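Local coordinates for protein alpha-Amylase (Thermotoga maritima, PDB 2B5D) that is a glycoside hydrolase of family 57, built on a core of mainly parallel strands surrounded by many helices, at residues E90-K93 with L98-K101; D276-D279 with V283-N286; E305-D310 with W357-F362; W29-I34 with E75-K80. All coordinates share one frame; numbering follows the deposited sequence.

Contact 1: E90-K93 with L98-K101; sequences ERTK and LKHK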
loop_
_atom_site.group_PDB
_atom_site.type_symbol
_atom_site.label_atom_id
_atom_site.label_comp_id
_atom_site.label_asym_id
_atom_site.label_seq_id
_atom_site.Cartn_x
_atom_site.Cartn_y
_atom_site.Cartn_z
ATOM N N GLU A 90 34.781 7.217 -21.921
ATOM C CA GLU A 90 34.942 8.611 -22.384
ATOM C C GLU A 90 34.519 9.651 -21.344
ATOM O O GLU A 90 35.301 10.544 -21.019
ATOM C CB GLU A 90 34.245 8.867 -23.736
ATOM C CG GLU A 90 35.187 8.861 -24.955
ATOM C CD GLU A 90 35.853 10.219 -25.235
ATOM O OE1 GLU A 90 36.039 10.544 -26.434
ATOM O OE2 GLU A 90 36.188 10.959 -24.276
ATOM N N ARG A 91 33.300 9.522 -20.818
ATOM C CA ARG A 91 32.777 10.430 -19.787
ATOM C C ARG A 91 33.667 10.502 -18.540
ATOM O O ARG A 91 33.629 11.492 -17.813
ATOM C CB ARG A 91 31.328 10.043 -19.425
ATOM C CG ARG A 91 30.698 10.731 -18.178
ATOM C CD ARG A 91 29.914 12.018 -18.497
ATOM N NE ARG A 91 28.552 12.026 -17.922
ATOM C CZ ARG A 91 28.189 12.578 -16.753
ATOM N NH1 ARG A 91 29.090 13.185 -15.982
ATOM N NH2 ARG A 91 26.917 12.520 -16.345
ATOM N N THR A 92 34.464 9.458 -18.290
ATOM C CA THR A 92 35.332 9.429 -17.098
ATOM C C THR A 92 36.705 10.068 -17.298
ATOM O O THR A 92 37.365 10.454 -16.318
ATOM C CB THR A 92 35.529 8.000 -16.522
ATOM O OG1 THR A 92 36.006 7.116 -17.544
ATOM C CG2 THR A 92 34.229 7.469 -15.909
ATOM N N LYS A 93 37.118 10.166 -18.567
ATOM C CA LYS A 93 38.438 10.653 -18.973
ATOM C C LYS A 93 38.943 11.906 -18.230
ATOM O O LYS A 93 40.130 11.998 -17.906
ATOM C CB LYS A 93 38.442 10.902 -20.478
ATOM C CG LYS A 93 39.791 10.693 -21.162
ATOM C CD LYS A 93 39.626 10.620 -22.688
ATOM C CE LYS A 93 38.827 9.390 -23.152
ATOM N NZ LYS A 93 39.544 8.089 -22.911
ATOM N N LEU A 98 41.267 7.038 -10.832
ATOM C CA LEU A 98 40.784 5.732 -10.334
ATOM C C LEU A 98 39.510 5.349 -11.065
ATOM O O LEU A 98 39.386 4.241 -11.601
ATOM C CB LEU A 98 40.545 5.762 -8.813
ATOM C CG LEU A 98 41.798 5.712 -7.926
ATOM C CD1 LEU A 98 41.466 5.890 -6.456
ATOM C CD2 LEU A 98 42.594 4.423 -8.145
ATOM N N LYS A 99 38.597 6.315 -11.108
ATOM C CA LYS A 99 37.294 6.200 -11.719
ATOM C C LYS A 99 37.420 5.956 -13.210
ATOM O O LYS A 99 36.756 5.060 -13.746
ATOM C CB LYS A 99 36.493 7.462 -11.426
ATOM C CG LYS A 99 35.073 7.450 -11.943
ATOM C CD LYS A 99 34.335 8.647 -11.392
ATOM C CE LYS A 99 32.901 8.617 -11.817
ATOM N NZ LYS A 99 32.209 9.831 -11.281
ATOM N N HIS A 100 38.289 6.722 -13.876
ATOM C CA HIS A 100 38.615 6.456 -15.301
ATOM C C HIS A 100 39.176 5.053 -15.530
ATOM O O HIS A 100 38.745 4.356 -16.436
ATOM C CB HIS A 100 39.572 7.506 -15.907
ATOM C CG HIS A 100 39.815 7.310 -17.379
ATOM N ND1 HIS A 100 40.996 6.806 -17.881
ATOM C CD2 HIS A 100 39.001 7.487 -18.447
ATOM C CE1 HIS A 100 40.906 6.698 -19.196
ATOM N NE2 HIS A 100 39.707 7.110 -19.565
ATOM N N LYS A 101 40.148 4.667 -14.702
ATOM C CA LYS A 101 40.789 3.353 -14.764
ATOM C C LYS A 101 39.788 2.184 -14.617
ATOM O O LYS A 101 39.822 1.235 -15.413
ATOM C CB LYS A 101 41.861 3.279 -13.696
ATOM C CG LYS A 101 42.747 2.078 -13.770
ATOM C CD LYS A 101 43.713 2.054 -12.600
ATOM C CE LYS A 101 44.192 0.636 -12.346
ATOM N NZ LYS A 101 45.178 0.597 -11.232
#
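The imidazole of His100 lies against the backbone and side chains of Thr92 and Lys93. Its CD2 is 3.2 Å from Thr92 OG1 and 3.3 Å from Lys93 CA, and both approach the ring obliquely. The Lys93 side chain runs alongside the imidazole, pointing the same way. It folds back through two bends, chi3 -66° and chi4 -67°, which bring NZ to 3.5 Å from His100 NE2 in a weak hydrogen bond. On the other flank, Thr92 CG2 touches Lys99 CG at 4.1 Å. The Lys99 chain is extended and continues past Thr92 toward Tyr291 and Tyr306.

The hydroxyl of Thr92 has its strongest partner one turn back, at Glu88 O. That bond ties OG1 to the preceding turn, beside the His100 ring. Helix 97-119 starts only a few residues later, so the contact closes the short connection between the two helices of a hairpin. The contact lies far from the centre of the chain.

If the weak bond from Lys93 holds, NE2 is the acceptor nitrogen of His100. This is consistent with a neutral ring, and a nearby ammonium would probably disfavour a second proton on it.

Contact 2: D276-D279 with V283-N286; sequences DYID and VRIN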
loop_
_atom_site.group_PDB
_atom_site.type_symbol
_atom_site.label_atom_id
_atom_site.label_comp_id
_atom_site.label_asym_id
_atom_site.label_seq_id
_atom_site.Cartn_x
_atom_site.Cartn_y
_atom_site.Cartn_z
ATOM N N ASP A 276 18.302 4.939 -20.573
ATOM C CA ASP A 276 18.045 3.613 -21.151
ATOM C C ASP A 276 19.027 2.515 -20.685
ATOM O O ASP A 276 19.393 1.610 -21.449
ATOM C CB ASP A 276 17.950 3.690 -22.680
ATOM C CG ASP A 276 19.177 4.297 -23.305
ATOM O OD1 ASP A 276 19.945 4.976 -22.581
ATOM O OD2 ASP A 276 19.369 4.096 -24.522
ATOM N N TYR A 277 19.442 2.612 -19.420
ATOM C CA TYR A 277 20.184 1.549 -18.743
ATOM C C TYR A 277 19.569 1.274 -17.380
ATOM O O TYR A 277 19.902 0.283 -16.733
ATOM C CB TYR A 277 21.665 1.892 -18.616
ATOM C CG TYR A 277 22.284 2.355 -19.910
ATOM C CD1 TYR A 277 22.553 3.709 -20.126
ATOM C CD2 TYR A 277 22.581 1.449 -20.934
ATOM C CE1 TYR A 277 23.115 4.145 -21.321
ATOM C CE2 TYR A 277 23.140 1.877 -22.135
ATOM C CZ TYR A 277 23.402 3.223 -22.315
ATOM O OH TYR A 277 23.956 3.661 -23.485
ATOM N N ILE A 278 18.670 2.153 -16.949
ATOM C CA ILE A 278 17.813 1.879 -15.793
ATOM C C ILE A 278 16.494 1.247 -16.253
ATOM O O ILE A 278 16.378 0.792 -17.388
ATOM C CB ILE A 278 17.562 3.146 -14.917
ATOM C CG1 ILE A 278 17.070 4.318 -15.786
ATOM C CG2 ILE A 278 18.815 3.485 -14.107
ATOM C CD1 ILE A 278 16.841 5.628 -15.059
ATOM N N ASP A 279 15.509 1.222 -15.359
ATOM C CA ASP A 279 14.177 0.696 -15.658
ATOM C C ASP A 279 13.452 1.535 -16.726
ATOM O O ASP A 279 13.537 2.769 -16.704
ATOM C CB ASP A 279 13.348 0.663 -14.370
ATOM C CG ASP A 279 12.316 -0.462 -14.354
ATOM O OD1 ASP A 279 11.122 -0.150 -14.174
ATOM O OD2 ASP A 279 12.690 -1.654 -14.505
ATOM N N VAL A 283 12.626 4.615 -13.242
ATOM C CA VAL A 283 13.174 4.450 -11.876
ATOM C C VAL A 283 14.627 3.970 -11.854
ATOM O O VAL A 283 15.005 3.049 -12.607
ATOM C CB VAL A 283 12.318 3.517 -10.959
ATOM C CG1 VAL A 283 11.255 4.321 -10.187
ATOM C CG2 VAL A 283 11.689 2.377 -11.753
ATOM N N ARG A 284 15.420 4.618 -10.985
ATOM C CA ARG A 284 16.850 4.340 -10.789
ATOM C C ARG A 284 17.063 2.936 -10.224
ATOM O O ARG A 284 16.420 2.548 -9.235
ATOM C CB ARG A 284 17.471 5.348 -9.806
ATOM C CG ARG A 284 17.240 6.821 -10.113
ATOM C CD ARG A 284 18.230 7.302 -11.122
ATOM N NE ARG A 284 18.478 8.738 -11.044
ATOM C CZ ARG A 284 19.539 9.331 -11.580
ATOM N NH1 ARG A 284 20.452 8.611 -12.214
ATOM N NH2 ARG A 284 19.695 10.641 -11.480
ATOM N N ILE A 285 17.963 2.186 -10.853
ATOM C CA ILE A 285 18.355 0.851 -10.386
ATOM C C ILE A 285 19.859 0.688 -10.581
ATOM O O ILE A 285 20.499 1.567 -11.165
ATOM C CB ILE A 285 17.630 -0.285 -11.163
ATOM C CG1 ILE A 285 17.985 -0.233 -12.657
ATOM C CG2 ILE A 285 16.106 -0.280 -10.885
ATOM C CD1 ILE A 285 17.574 -1.461 -13.419
ATOM N N ASN A 286 20.403 -0.438 -10.101
ATOM C CA ASN A 286 21.825 -0.784 -10.268
ATOM C C ASN A 286 22.144 -1.192 -11.700
ATOM O O ASN A 286 21.335 -1.848 -12.374
ATOM C CB ASN A 286 22.262 -1.883 -9.280
ATOM C CG ASN A 286 22.510 -1.350 -7.857
ATOM O OD1 ASN A 286 22.390 -2.081 -6.878
ATOM N ND2 ASN A 286 22.859 -0.080 -7.745
#
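The carbonyl of Tyr277 meets the side chain of Ile285, O to CD1 4.4 Å. The phenol ring itself is directed away from 283-286. Over one face, toward the rim, sits Asp276 OD1, 3.5 Å above the plane. The ring packs on Lys80 and Leu84 of helix 68-91, and its OH is hydrogen-bonded to Glu83 and Lys87. The other large flat group, the guanidinium of Arg284, is also held outside the contact: its NH1 bonds to Arg269 O and Gly266 O.

The motif is an irregular chain reversal in the long loop between helices 271-274 and 309-338. Neither arm forms a regular strand. One weak backbone bond joins them, from Asp279 N to Val283 O at 3.3 Å.

Ile278 points toward the other arm. Its CB rests 3.4 Å from Val283 O. Its CG2 lies 3.6 Å from Ile285 N and 4.1 Å from Ile285 CG1. In Ile285, CG1 stands between the backbone N and the carbonyl carbon (chi1 62°). This lays the ethyl arm against the Ile278-Asp279 peptide. Asp279 and Val283 run side by side, pointing the same way, and Val283 CG2 is 3.5 Å from both CB and OD1 of Asp279.

Contact 3: E305-D310 with W357-F362; sequences EYYDID and WFEGVF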
loop_
_atom_site.group_PDB
_atom_site.type_symbol
_atom_site.label_atom_id
_atom_site.label_comp_id
_atom_site.label_asym_id
_atom_site.label_seq_id
_atom_site.Cartn_x
_atom_site.Cartn_y
_atom_site.Cartn_z
ATOM N N GLU A 305 35.111 6.854 -0.830
ATOM C CA GLU A 305 36.185 7.071 -1.765
ATOM C C GLU A 305 36.143 6.125 -2.938
ATOM O O GLU A 305 35.525 5.066 -2.881
ATOM C CB GLU A 305 37.525 6.991 -1.043
ATOM C CG GLU A 305 37.792 8.286 -0.328
ATOM C CD GLU A 305 38.915 8.193 0.644
ATOM O OE1 GLU A 305 38.674 8.576 1.813
ATOM O OE2 GLU A 305 40.032 7.743 0.242
ATOM N N TYR A 306 36.831 6.515 -3.998
ATOM C CA TYR A 306 36.866 5.733 -5.220
ATOM C C TYR A 306 37.601 4.402 -5.079
ATOM O O TYR A 306 38.601 4.297 -4.371
ATOM C CB TYR A 306 37.445 6.582 -6.363
ATOM C CG TYR A 306 36.471 7.641 -6.851
ATOM C CD1 TYR A 306 36.802 9.015 -6.787
ATOM C CD2 TYR A 306 35.203 7.277 -7.349
ATOM C CE1 TYR A 306 35.914 9.999 -7.216
ATOM C CE2 TYR A 306 34.299 8.255 -7.776
ATOM C CZ TYR A 306 34.667 9.627 -7.713
ATOM O OH TYR A 306 33.775 10.606 -8.135
ATOM N N TYR A 307 37.078 3.390 -5.763
ATOM C CA TYR A 307 37.635 2.042 -5.743
ATOM C C TYR A 307 38.997 1.982 -6.431
ATOM O O TYR A 307 39.164 2.425 -7.585
ATOM C CB TYR A 307 36.662 1.061 -6.428
ATOM C CG TYR A 307 37.058 -0.408 -6.376
ATOM C CD1 TYR A 307 37.231 -1.075 -5.145
ATOM C CD2 TYR A 307 37.232 -1.137 -7.546
ATOM C CE1 TYR A 307 37.583 -2.406 -5.094
ATOM C CE2 TYR A 307 37.574 -2.481 -7.511
ATOM C CZ TYR A 307 37.751 -3.108 -6.279
ATOM O OH TYR A 307 38.077 -4.442 -6.239
ATOM N N ASP A 308 39.955 1.408 -5.710
ATOM C CA ASP A 308 41.267 1.070 -6.236
ATOM C C ASP A 308 41.416 -0.440 -6.177
ATOM O O ASP A 308 41.531 -1.014 -5.101
ATOM C CB ASP A 308 42.361 1.742 -5.404
ATOM C CG ASP A 308 43.774 1.490 -5.962
ATOM O OD1 ASP A 308 44.698 2.210 -5.522
ATOM O OD2 ASP A 308 43.970 0.590 -6.829
ATOM N N ILE A 309 41.416 -1.071 -7.346
ATOM C CA ILE A 309 41.467 -2.519 -7.460
ATOM C C ILE A 309 42.784 -3.157 -7.056
ATOM O O ILE A 309 42.865 -4.377 -6.974
ATOM C CB ILE A 309 41.129 -3.003 -8.889
ATOM C CG1 ILE A 309 40.769 -4.506 -8.865
ATOM C CG2 ILE A 309 42.294 -2.691 -9.860
ATOM C CD1 ILE A 309 39.773 -4.941 -9.911
ATOM N N ASP A 310 43.821 -2.356 -6.828
ATOM C CA ASP A 310 45.110 -2.911 -6.457
ATOM C C ASP A 310 45.204 -3.077 -4.979
ATOM O O ASP A 310 45.709 -4.089 -4.512
ATOM C CB ASP A 310 46.276 -2.079 -7.008
ATOM C CG ASP A 310 46.469 -2.285 -8.502
ATOM O OD1 ASP A 310 46.425 -3.453 -8.955
ATOM O OD2 ASP A 310 46.641 -1.284 -9.233
ATOM N N TRP A 357 30.013 -9.624 -2.570
ATOM C CA TRP A 357 31.403 -9.315 -2.404
ATOM C C TRP A 357 32.069 -9.451 -3.757
ATOM O O TRP A 357 32.292 -10.556 -4.240
ATOM C CB TRP A 357 32.002 -10.327 -1.439
ATOM C CG TRP A 357 33.407 -10.088 -1.002
ATOM C CD1 TRP A 357 34.072 -8.894 -0.939
ATOM C CD2 TRP A 357 34.304 -11.070 -0.492
ATOM N NE1 TRP A 357 35.337 -9.074 -0.448
ATOM C CE2 TRP A 357 35.510 -10.403 -0.162
ATOM C CE3 TRP A 357 34.213 -12.456 -0.287
ATOM C CZ2 TRP A 357 36.613 -11.078 0.366
ATOM C CZ3 TRP A 357 35.308 -13.116 0.233
ATOM C CH2 TRP A 357 36.484 -12.433 0.554
ATOM N N PHE A 358 32.412 -8.321 -4.350
ATOM C CA PHE A 358 32.907 -8.265 -5.733
ATOM C C PHE A 358 34.181 -9.093 -5.928
ATOM O O PHE A 358 34.373 -9.721 -6.962
ATOM C CB PHE A 358 33.136 -6.781 -6.108
ATOM C CG PHE A 358 33.807 -6.560 -7.436
ATOM C CD1 PHE A 358 33.203 -6.953 -8.621
ATOM C CD2 PHE A 358 35.034 -5.914 -7.498
ATOM C CE1 PHE A 358 33.817 -6.717 -9.846
ATOM C CE2 PHE A 358 35.662 -5.674 -8.711
ATOM C CZ PHE A 358 35.055 -6.063 -9.888
ATOM N N GLU A 359 35.027 -9.089 -4.903
ATOM C CA GLU A 359 36.353 -9.689 -4.939
ATOM C C GLU A 359 36.334 -11.142 -4.479
ATOM O O GLU A 359 37.380 -11.777 -4.406
ATOM C CB GLU A 359 37.302 -8.876 -4.038
ATOM C CG GLU A 359 37.455 -7.388 -4.437
ATOM C CD GLU A 359 36.383 -6.457 -3.858
ATOM O OE1 GLU A 359 35.335 -6.950 -3.403
ATOM O OE2 GLU A 359 36.591 -5.223 -3.842
ATOM N N GLY A 360 35.147 -11.653 -4.148
ATOM C CA GLY A 360 34.971 -13.014 -3.647
ATOM C C GLY A 360 35.584 -14.134 -4.475
ATOM O O GLY A 360 36.141 -15.072 -3.927
ATOM N N VAL A 361 35.473 -14.086 -5.795
ATOM C CA VAL A 361 36.018 -15.224 -6.537
ATOM C C VAL A 361 37.559 -15.167 -6.563
ATOM O O VAL A 361 38.212 -16.212 -6.538
ATOM C CB VAL A 361 35.352 -15.472 -7.945
ATOM C CG1 VAL A 361 33.814 -15.300 -7.873
ATOM C CG2 VAL A 361 35.939 -14.570 -8.980
ATOM N N PHE A 362 38.096 -13.941 -6.572
ATOM C CA PHE A 362 39.522 -13.668 -6.440
ATOM C C PHE A 362 40.031 -14.264 -5.152
ATOM O O PHE A 362 41.079 -14.898 -5.149
ATOM C CB PHE A 362 39.841 -12.148 -6.408
ATOM C CG PHE A 362 39.357 -11.354 -7.617
ATOM C CD1 PHE A 362 38.748 -10.104 -7.442
ATOM C CD2 PHE A 362 39.549 -11.816 -8.926
ATOM C CE1 PHE A 362 38.312 -9.330 -8.551
ATOM C CE2 PHE A 362 39.114 -11.057 -10.031
ATOM C CZ PHE A 362 38.498 -9.811 -9.841
#
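Tyr307 reaches across to Phe358 and Glu359 with the hydroxyl end of its ring. The contact joins the starts of two helices, 309-338 and 360-373, and is buried. Asp308 is the N-cap of the first, its OD2 accepting from Asp310 N at 2.9 Å, with the donor 41° out of the carboxylate plane. A type I turn, Trp357 to Gly360, leads into the second.

In Tyr307, CG is anti to the backbone N (chi1 -175°), and the ring extends to the other segment. Phe358 takes the same first torsion and offers the edge of its ring. Tyr307 OH lies there in the ring plane, 3.6 Å from Phe358 CD2. The two rings are oblique, their planes 77° apart. Ile309 CD1 comes to the same edge, 4.3 Å from Phe358 CE2. Phe358 also has a cation-pi contact with Arg259.

Glu359 approaches Tyr307 from the opposite direction. Its chain bends at chi2, and CG and CD both lie 3.5 Å from Tyr307 OH; OE2 comes nearer. OE2 accepts a hydrogen bond from Arg259 N, which helps to orient the carboxylate in this buried site. Met102 and Phe105 of helix 97-119 pack on Ile309, and Met102 also covers Tyr307. At the polar end, OE2 of Glu359 lies 2.9 Å from Tyr307 OH and 3.2 Å from Tyr307 CE1.

Contact 4: W29-I34 with E75-K80; sequences WLFEAI and ERHMEK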
loop_
_atom_site.group_PDB
_atom_site.type_symbol
_atom_site.label_atom_id
_atom_site.label_comp_id
_atom_site.label_asym_id
_atom_site.label_seq_id
_atom_site.Cartn_x
_atom_site.Cartn_y
_atom_site.Cartn_z
ATOM N N TRP A 29 18.099 -10.225 -11.700
ATOM C CA TRP A 29 18.781 -10.994 -10.669
ATOM C C TRP A 29 19.628 -12.083 -11.346
ATOM O O TRP A 29 20.834 -12.172 -11.129
ATOM C CB TRP A 29 17.796 -11.650 -9.695
ATOM C CG TRP A 29 16.775 -10.765 -8.980
ATOM C CD1 TRP A 29 15.552 -11.177 -8.508
ATOM C CD2 TRP A 29 16.878 -9.359 -8.640
ATOM N NE1 TRP A 29 14.889 -10.128 -7.906
ATOM C CE2 TRP A 29 15.672 -9.002 -7.968
ATOM C CE3 TRP A 29 17.866 -8.364 -8.835
ATOM C CZ2 TRP A 29 15.420 -7.684 -7.485
ATOM C CZ3 TRP A 29 17.614 -7.037 -8.355
ATOM C CH2 TRP A 29 16.397 -6.726 -7.686
ATOM N N LEU A 30 18.982 -12.873 -12.194
ATOM C CA LEU A 30 19.655 -13.875 -13.004
ATOM C C LEU A 30 20.863 -13.336 -13.780
ATOM O O LEU A 30 21.944 -13.937 -13.777
ATOM C CB LEU A 30 18.656 -14.488 -13.987
ATOM C CG LEU A 30 18.696 -15.964 -14.402
ATOM C CD1 LEU A 30 18.466 -16.044 -15.880
ATOM C CD2 LEU A 30 19.960 -16.729 -13.996
ATOM N N PHE A 31 20.683 -12.205 -14.448
ATOM C CA PHE A 31 21.759 -11.627 -15.241
ATOM C C PHE A 31 22.963 -11.157 -14.423
ATOM O O PHE A 31 24.111 -11.372 -14.821
ATOM C CB PHE A 31 21.220 -10.506 -16.129
ATOM C CG PHE A 31 20.111 -10.938 -17.045
ATOM C CD1 PHE A 31 19.129 -10.024 -17.440
ATOM C CD2 PHE A 31 20.037 -12.259 -17.512
ATOM C CE1 PHE A 31 18.079 -10.423 -18.304
ATOM C CE2 PHE A 31 19.011 -12.666 -18.366
ATOM C CZ PHE A 31 18.028 -11.752 -18.766
ATOM N N GLU A 32 22.701 -10.516 -13.296
ATOM C CA GLU A 32 23.755 -10.162 -12.353
ATOM C C GLU A 32 24.458 -11.406 -11.783
ATOM O O GLU A 32 25.689 -11.449 -11.732
ATOM C CB GLU A 32 23.188 -9.312 -11.213
ATOM C CG GLU A 32 22.682 -7.909 -11.606
ATOM C CD GLU A 32 21.721 -7.289 -10.560
ATOM O OE1 GLU A 32 21.459 -6.061 -10.641
ATOM O OE2 GLU A 32 21.234 -8.020 -9.659
ATOM N N ALA A 33 23.683 -12.427 -11.373
ATOM C CA ALA A 33 24.278 -13.711 -10.921
ATOM C C ALA A 33 25.184 -14.350 -11.969
ATOM O O ALA A 33 26.269 -14.798 -11.643
ATOM C CB ALA A 33 23.233 -14.664 -10.461
ATOM N N ILE A 34 24.771 -14.338 -13.233
ATOM C CA ILE A 34 25.600 -14.902 -14.322
ATOM C C ILE A 34 26.882 -14.095 -14.486
ATOM O O ILE A 34 27.978 -14.646 -14.631
ATOM C CB ILE A 34 24.837 -14.959 -15.689
ATOM C CG1 ILE A 34 23.564 -15.788 -15.575
ATOM C CG2 ILE A 34 25.692 -15.575 -16.751
ATOM C CD1 ILE A 34 22.783 -15.924 -16.884
ATOM N N GLU A 75 22.399 -11.969 -23.618
ATOM C CA GLU A 75 23.342 -11.526 -24.641
ATOM C C GLU A 75 23.090 -10.046 -24.986
ATOM O O GLU A 75 24.026 -9.239 -25.078
ATOM C CB GLU A 75 23.154 -12.395 -25.874
ATOM C CG GLU A 75 24.441 -12.978 -26.407
ATOM C CD GLU A 75 24.227 -14.247 -27.248
ATOM O OE1 GLU A 75 24.298 -14.135 -28.495
ATOM O OE2 GLU A 75 24.002 -15.353 -26.676
ATOM N N ARG A 76 21.810 -9.709 -25.130
ATOM C CA ARG A 76 21.348 -8.352 -25.390
ATOM C C ARG A 76 21.547 -7.436 -24.166
ATOM O O ARG A 76 21.892 -6.249 -24.312
ATOM C CB ARG A 76 19.893 -8.409 -25.899
ATOM C CG ARG A 76 18.904 -7.373 -25.360
ATOM C CD ARG A 76 17.594 -7.386 -26.173
ATOM N NE ARG A 76 17.281 -8.715 -26.706
ATOM C CZ ARG A 76 16.240 -9.466 -26.326
ATOM N NH1 ARG A 76 15.380 -9.008 -25.403
ATOM N NH2 ARG A 76 16.049 -10.672 -26.876
ATOM N N HIS A 77 21.380 -7.987 -22.964
ATOM C CA HIS A 77 21.707 -7.250 -21.742
ATOM C C HIS A 77 23.214 -6.974 -21.646
ATOM O O HIS A 77 23.649 -5.894 -21.256
ATOM C CB HIS A 77 21.218 -8.020 -20.522
ATOM C CG HIS A 77 21.875 -7.608 -19.243
ATOM N ND1 HIS A 77 21.324 -6.673 -18.393
ATOM C CD2 HIS A 77 23.029 -8.016 -18.659
ATOM C CE1 HIS A 77 22.114 -6.515 -17.344
ATOM N NE2 HIS A 77 23.156 -7.318 -17.481
ATOM N N MET A 78 24.018 -7.953 -22.019
ATOM C CA MET A 78 25.460 -7.778 -21.935
ATOM C C MET A 78 26.009 -6.723 -22.906
ATOM O O MET A 78 26.967 -6.003 -22.580
ATOM C CB MET A 78 26.177 -9.125 -22.059
ATOM C CG MET A 78 26.146 -9.922 -20.757
ATOM S SD MET A 78 26.660 -8.961 -19.273
ATOM C CE MET A 78 28.445 -8.908 -19.494
ATOM N N GLU A 79 25.380 -6.631 -24.079
ATOM C CA GLU A 79 25.736 -5.620 -25.092
ATOM C C GLU A 79 25.319 -4.206 -24.680
ATOM O O GLU A 79 26.114 -3.269 -24.766
ATOM C CB GLU A 79 25.160 -5.991 -26.453
ATOM C CG GLU A 79 26.076 -6.904 -27.250
ATOM C CD GLU A 79 25.296 -7.816 -28.187
ATOM O OE1 GLU A 79 25.917 -8.743 -28.773
ATOM O OE2 GLU A 79 24.056 -7.611 -28.330
ATOM N N LYS A 80 24.080 -4.072 -24.213
ATOM C CA LYS A 80 23.622 -2.837 -23.583
ATOM C C LYS A 80 24.654 -2.369 -22.546
ATOM O O LYS A 80 25.014 -1.190 -22.490
ATOM C CB LYS A 80 22.261 -3.081 -22.929
ATOM C CG LYS A 80 21.317 -1.899 -22.923
ATOM C CD LYS A 80 19.887 -2.385 -23.202
ATOM C CE LYS A 80 18.825 -1.279 -23.065
ATOM N NZ LYS A 80 18.334 -1.091 -21.654
#
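Phe31 places its CB over one face of the His77 imidazole. CB is 4.0 Å from the centroid of the His77 ring and 14° off the ring normal, a CH-pi contact. It sits somewhat toward the rim, near NE2 and CD2. The phenyl ring meets the imidazole obliquely, with Phe31 CD1 4.1 Å from both CG and ND1 of His77. The two rings are tilted by 33°, with centroids 5.2 Å apart.

His77 has CG anti to its own backbone N (chi1 161°), and the ring therefore stands out from its helix toward Phe31. The Phe31 ring also touches Lys73.

This is a helix-helix contact between 27-47 and 68-91, two of the helices around the core of the family 57 region. One side chain from each carries it within these segments. The backbones stay well apart, with Phe31 CA and His77 CA 7.8 Å from each other.

Neighbouring residues continue the same interface. Ile34 packs on Tyr74, and Met78 packs on Thr35. Beyond the contact, Glu75 and Glu79 form salt bridges with Arg118 of helix 97-119.

How the contacts relate
Helix 68-91 carries one side of both contact 4 and contact 1, whose centres are 23 Å apart. The two do not touch. Contact 2 connects to contact 4, its centre 14 Å away: Asp276 O and Lys80 NZ, 2.9 Å apart, probably form a hydrogen bond. Contact 1 connects to contact 3, with centres 17 Å apart, through a salt bridge from Lys101 NZ to Asp310 OD2 at 3.1 Å. Leu98 adds packing there on Tyr307 and Asp308. Contact 2 stays separate from contacts 1 and 3, its nearest atoms about 9 and 12 Å away. Contacts 1, 2 and 4 lie entirely within the family 57 range.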